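Local coordinates for AT-less polyketide synthase (Streptomyces platensis subsp. rosaceus, PDB 4QYR), which probably catalyses, as a ketosynthase domain, the chain-extending condensation of acyl units on carrier proteins during isomigrastatin biosynthesis, at residues G311-Y325 with L384-V396. Residues are numbered along the deposited sequence; the frame is centred on the assembly and turned at random.
Sequences GLGDPVEVNALDSAY and LNPHLPLDGGFEV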
loop_
_atom_site.group_PDB
_atom_site.type_symbol
_atom_site.label_atom_id
_atom_site.label_comp_id
_atom_site.label_asym_id
_atom_site.label_seq_id
_atom_site.Cartn_x
_atom_site.Cartn_y
_atom_site.Cartn_z
ATOM N N GLY A 311 -25.760 -2.976 -13.103
ATOM C CA GLY A 311 -27.146 -2.597 -12.907
ATOM C C GLY A 311 -27.442 -2.102 -11.505
ATOM O O GLY A 311 -28.325 -1.267 -11.297
ATOM N N LEU A 312 -26.700 -2.620 -10.536
ATOM C CA LEU A 312 -26.919 -2.250 -9.153
ATOM C C LEU A 312 -26.066 -1.058 -8.721
ATOM O O LEU A 312 -26.548 -0.130 -8.064
ATOM C CB LEU A 312 -26.617 -3.433 -8.248
ATOM C CG LEU A 312 -26.625 -3.011 -6.787
ATOM C CD1 LEU A 312 -28.058 -2.778 -6.367
ATOM C CD2 LEU A 312 -25.940 -4.042 -5.936
ATOM N N GLY A 313 -24.792 -1.101 -9.089
ATOM C CA GLY A 313 -23.832 -0.124 -8.629
ATOM C C GLY A 313 -24.156 1.297 -9.005
ATOM O O GLY A 313 -23.901 2.209 -8.238
ATOM N N ASP A 314 -24.723 1.504 -10.184
ATOM C CA ASP A 314 -24.853 2.870 -10.695
ATOM C C ASP A 314 -25.857 3.712 -9.897
ATOM O O ASP A 314 -25.512 4.815 -9.463
ATOM C CB ASP A 314 -25.212 2.858 -12.189
ATOM C CG ASP A 314 -24.032 2.470 -13.084
ATOM O OD1 ASP A 314 -22.968 2.037 -12.559
ATOM O OD2 ASP A 314 -24.183 2.597 -14.322
ATOM N N PRO A 315 -27.093 3.203 -9.688
ATOM C CA PRO A 315 -28.038 3.987 -8.888
ATOM C C PRO A 315 -27.587 4.166 -7.451
ATOM O O PRO A 315 -27.836 5.231 -6.885
ATOM C CB PRO A 315 -29.320 3.154 -8.937
ATOM C CG PRO A 315 -29.201 2.338 -10.161
ATOM C CD PRO A 315 -27.747 2.003 -10.245
ATOM N N VAL A 316 -26.942 3.147 -6.879
ATOM C CA VAL A 316 -26.484 3.211 -5.494
ATOM C C VAL A 316 -25.540 4.385 -5.339
ATOM O O VAL A 316 -25.721 5.238 -4.465
ATOM C CB VAL A 316 -25.780 1.909 -5.057
ATOM C CG1 VAL A 316 -25.047 2.107 -3.743
ATOM C CG2 VAL A 316 -26.782 0.772 -4.941
ATOM N N GLU A 317 -24.545 4.424 -6.216
ATOM C CA GLU A 317 -23.572 5.492 -6.229
ATOM C C GLU A 317 -24.259 6.838 -6.352
ATOM O O GLU A 317 -23.942 7.763 -5.606
ATOM C CB GLU A 317 -22.576 5.310 -7.374
ATOM C CG GLU A 317 -21.732 6.555 -7.637
ATOM C CD GLU A 317 -20.534 6.310 -8.559
ATOM O OE1 GLU A 317 -20.580 5.352 -9.368
ATOM O OE2 GLU A 317 -19.537 7.072 -8.451
ATOM N N VAL A 318 -25.210 6.945 -7.277
ATOM C CA VAL A 318 -25.841 8.235 -7.532
ATOM C C VAL A 318 -26.765 8.658 -6.403
ATOM O O VAL A 318 -26.851 9.837 -6.079
ATOM C CB VAL A 318 -26.627 8.240 -8.846
ATOM C CG1 VAL A 318 -27.325 9.566 -9.028
ATOM C CG2 VAL A 318 -25.692 8.009 -10.014
ATOM N N ASN A 319 -27.451 7.705 -5.791
ATOM C CA ASN A 319 -28.255 8.037 -4.629
ATOM C C ASN A 319 -27.369 8.397 -3.450
ATOM O O ASN A 319 -27.702 9.274 -2.677
ATOM C CB ASN A 319 -29.184 6.893 -4.261
ATOM C CG ASN A 319 -30.343 6.760 -5.215
ATOM O OD1 ASN A 319 -31.088 7.713 -5.461
ATOM N ND2 ASN A 319 -30.503 5.570 -5.772
ATOM N N ALA A 320 -26.228 7.733 -3.312
ATOM C CA ALA A 320 -25.341 8.037 -2.195
ATOM C C ALA A 320 -24.764 9.449 -2.344
ATOM O O ALA A 320 -24.581 10.182 -1.373
ATOM C CB ALA A 320 -24.238 7.012 -2.106
ATOM N N LEU A 321 -24.501 9.821 -3.584
ATOM C CA LEU A 321 -23.996 11.134 -3.925
ATOM C C LEU A 321 -25.030 12.206 -3.603
ATOM O O LEU A 321 -24.714 13.255 -3.045
ATOM C CB LEU A 321 -23.647 11.141 -5.403
ATOM C CG LEU A 321 -22.685 12.140 -6.015
ATOM C CD1 LEU A 321 -21.491 12.284 -5.129
ATOM C CD2 LEU A 321 -22.265 11.591 -7.367
ATOM N N ASP A 322 -26.279 11.928 -3.956
ATOM C CA ASP A 322 -27.373 12.827 -3.652
ATOM C C ASP A 322 -27.522 12.987 -2.156
ATOM O O ASP A 322 -27.598 14.095 -1.634
ATOM C CB ASP A 322 -28.683 12.315 -4.249
ATOM C CG ASP A 322 -29.743 13.397 -4.329
ATOM O OD1 ASP A 322 -29.382 14.553 -4.666
ATOM O OD2 ASP A 322 -30.932 13.103 -4.068
ATOM N N SER A 323 -27.553 11.853 -1.474
ATOM C CA SER A 323 -27.708 11.805 -0.032
ATOM C C SER A 323 -26.624 12.617 0.676
ATOM O O SER A 323 -26.883 13.296 1.664
ATOM C CB SER A 323 -27.684 10.351 0.425
ATOM O OG SER A 323 -27.608 10.261 1.829
ATOM N N ALA A 324 -25.415 12.561 0.136
ATOM C CA ALA A 324 -24.265 13.267 0.689
ATOM C C ALA A 324 -24.307 14.780 0.488
ATOM O O ALA A 324 -24.081 15.535 1.428
ATOM C CB ALA A 324 -22.998 12.716 0.087
ATOM N N TYR A 325 -24.562 15.229 -0.736
ATOM C CA TYR A 325 -24.604 16.663 -0.987
ATOM C C TYR A 325 -25.759 17.250 -0.219
ATOM O O TYR A 325 -25.699 18.396 0.225
ATOM C CB TYR A 325 -24.737 16.983 -2.477
ATOM C CG TYR A 325 -23.427 16.928 -3.237
ATOM C CD1 TYR A 325 -22.269 16.471 -2.628
ATOM C CD2 TYR A 325 -23.346 17.341 -4.557
ATOM C CE1 TYR A 325 -21.064 16.411 -3.314
ATOM C CE2 TYR A 325 -22.149 17.296 -5.253
ATOM C CZ TYR A 325 -21.004 16.824 -4.624
ATOM O OH TYR A 325 -19.804 16.766 -5.309
ATOM N N LEU A 384 -32.192 6.429 -19.801
ATOM C CA LEU A 384 -31.606 6.490 -18.460
ATOM C C LEU A 384 -32.095 5.371 -17.547
ATOM O O LEU A 384 -33.120 4.741 -17.810
ATOM C CB LEU A 384 -31.906 7.833 -17.793
ATOM C CG LEU A 384 -31.235 9.132 -18.249
ATOM C CD1 LEU A 384 -31.258 10.138 -17.109
ATOM C CD2 LEU A 384 -29.815 8.910 -18.724
ATOM N N ASN A 385 -31.357 5.143 -16.463
ATOM C CA ASN A 385 -31.740 4.178 -15.434
ATOM C C ASN A 385 -32.927 4.675 -14.597
ATOM O O ASN A 385 -32.966 5.831 -14.170
ATOM C CB ASN A 385 -30.538 3.888 -14.535
ATOM C CG ASN A 385 -30.728 2.666 -13.653
ATOM O OD1 ASN A 385 -31.738 2.523 -12.970
ATOM N ND2 ASN A 385 -29.725 1.799 -13.633
ATOM N N PRO A 386 -33.907 3.792 -14.364
ATOM C CA PRO A 386 -35.128 4.124 -13.615
ATOM C C PRO A 386 -34.946 4.315 -12.108
ATOM O O PRO A 386 -35.903 4.735 -11.458
ATOM C CB PRO A 386 -36.030 2.918 -13.871
ATOM C CG PRO A 386 -35.451 2.225 -15.064
ATOM C CD PRO A 386 -33.989 2.464 -14.995
ATOM N N HIS A 387 -33.767 4.010 -11.564
ATOM C CA HIS A 387 -33.543 4.102 -10.124
ATOM C C HIS A 387 -32.675 5.301 -9.763
ATOM O O HIS A 387 -32.353 5.531 -8.599
ATOM C CB HIS A 387 -32.910 2.818 -9.594
ATOM C CG HIS A 387 -33.805 1.624 -9.671
ATOM N ND1 HIS A 387 -34.746 1.335 -8.704
ATOM C CD2 HIS A 387 -33.913 0.643 -10.598
ATOM C CE1 HIS A 387 -35.395 0.236 -9.037
ATOM N NE2 HIS A 387 -34.907 -0.207 -10.185
ATOM N N LEU A 388 -32.297 6.075 -10.763
ATOM C CA LEU A 388 -31.643 7.338 -10.493
ATOM C C LEU A 388 -32.678 8.248 -9.858
ATOM O O LEU A 388 -33.879 8.075 -10.090
ATOM C CB LEU A 388 -31.074 7.949 -11.772
ATOM C CG LEU A 388 -30.163 7.005 -12.547
ATOM C CD1 LEU A 388 -29.704 7.652 -13.827
ATOM C CD2 LEU A 388 -28.985 6.590 -11.678
ATOM N N PRO A 389 -32.227 9.211 -9.047
ATOM C CA PRO A 389 -33.157 10.083 -8.333
ATOM C C PRO A 389 -33.973 10.941 -9.287
ATOM O O PRO A 389 -33.450 11.421 -10.301
ATOM C CB PRO A 389 -32.235 10.954 -7.476
ATOM C CG PRO A 389 -30.958 10.204 -7.406
ATOM C CD PRO A 389 -30.832 9.538 -8.728
ATOM N N LEU A 390 -35.248 11.120 -8.955
ATOM C CA LEU A 390 -36.149 11.939 -9.749
ATOM C C LEU A 390 -36.028 13.401 -9.330
ATOM O O LEU A 390 -36.525 14.302 -10.008
ATOM C CB LEU A 390 -37.586 11.455 -9.574
ATOM C CG LEU A 390 -37.870 9.992 -9.904
ATOM C CD1 LEU A 390 -38.193 9.234 -8.631
ATOM C CD2 LEU A 390 -39.027 9.893 -10.879
ATOM N N ASP A 391 -35.339 13.620 -8.214
ATOM C CA ASP A 391 -35.314 14.912 -7.532
ATOM C C ASP A 391 -34.536 16.017 -8.256
ATOM O O ASP A 391 -34.446 17.135 -7.752
ATOM C CB ASP A 391 -34.740 14.724 -6.124
ATOM C CG ASP A 391 -35.656 13.903 -5.224
ATOM O OD1 ASP A 391 -36.895 14.065 -5.308
ATOM O OD2 ASP A 391 -35.131 13.082 -4.441
ATOM N N GLY A 392 -33.980 15.706 -9.425
ATOM C CA GLY A 392 -33.275 16.693 -10.234
ATOM C C GLY A 392 -31.996 17.279 -9.640
ATOM O O GLY A 392 -31.622 18.412 -9.955
ATOM N N GLY A 393 -31.317 16.512 -8.788
ATOM C CA GLY A 393 -30.104 16.983 -8.150
ATOM C C GLY A 393 -28.891 16.848 -9.047
ATOM O O GLY A 393 -27.934 17.613 -8.925
ATOM N N PHE A 394 -28.937 15.870 -9.948
ATOM C CA PHE A 394 -27.803 15.524 -10.806
ATOM C C PHE A 394 -28.225 15.214 -12.230
ATOM O O PHE A 394 -29.131 14.415 -12.455
ATOM C CB PHE A 394 -27.057 14.312 -10.260
ATOM C CG PHE A 394 -26.309 14.581 -8.999
ATOM C CD1 PHE A 394 -24.941 14.806 -9.032
ATOM C CD2 PHE A 394 -26.964 14.590 -7.775
ATOM C CE1 PHE A 394 -24.238 15.048 -7.870
ATOM C CE2 PHE A 394 -26.271 14.836 -6.609
ATOM C CZ PHE A 394 -24.900 15.062 -6.656
ATOM N N GLU A 395 -27.543 15.822 -13.190
ATOM C CA GLU A 395 -27.833 15.586 -14.591
ATOM C C GLU A 395 -26.709 14.798 -15.260
ATOM O O GLU A 395 -25.533 15.091 -15.065
ATOM C CB GLU A 395 -28.050 16.921 -15.293
ATOM C CG GLU A 395 -28.680 16.837 -16.665
ATOM C CD GLU A 395 -28.784 18.206 -17.332
ATOM O OE1 GLU A 395 -29.179 19.179 -16.648
ATOM O OE2 GLU A 395 -28.468 18.311 -18.541
ATOM N N VAL A 396 -27.064 13.785 -16.038
ATOM C CA VAL A 396 -26.074 13.109 -16.853
ATOM C C VAL A 396 -25.826 13.924 -18.109
ATOM O O VAL A 396 -26.766 14.331 -18.775
ATOM C CB VAL A 396 -26.517 11.712 -17.255
ATOM C CG1 VAL A 396 -25.469 11.080 -18.156
ATOM C CG2 VAL A 396 -26.771 10.871 -16.032
#
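F394 and P389 both pack on helix 313-325, joining an edge strand of the thiolase-fold ketosynthase sheet within this chain, and the loop before it, to a covering helix. Strand 394-396 runs roughly antiparallel to the helix, at 145°, and G393 and E395 pair through their backbones with C342 of strand 342-345.

Apolar contacts dominate. The F394 side chain crosses those of L321 and Y325 at about a right angle, its CZ lying 3.7 Å from L321 CG and 3.5 Å from Y325 CD2. The two aromatic rings nevertheless meet obliquely, with their planes only 32° apart. About one turn before L321, V318 sends its two methyls to different residues of the loop. CG1, anti to the backbone N (chi1 177°), reaches P389 CD at 3.5 Å, while CG2 touches CD2 of L388; L344 of strand 342-345 also packs on V318. Nearer the helix start, P315 rests with CB and CG on H387 CB, and N385 crosses the proline ring with its amide, ND2 3.6 Å from P315 CG.

Polar links are few. The loop is folded by a type I turn from N385 to L388, within which N385 OD1 accepts from H387 N at 2.9 Å, forming an Asx turn. N319 ND2 gives a weak hydrogen bond to H387 O, while OD1 of the same amide lies beside the P389 ring in van der Waals contact. D322, whose OD2 forms a salt bridge with R326, turns its other oxygen to the phenylalanine: OD1 sits in the F394 ring plane, 3.7 Å from CE2.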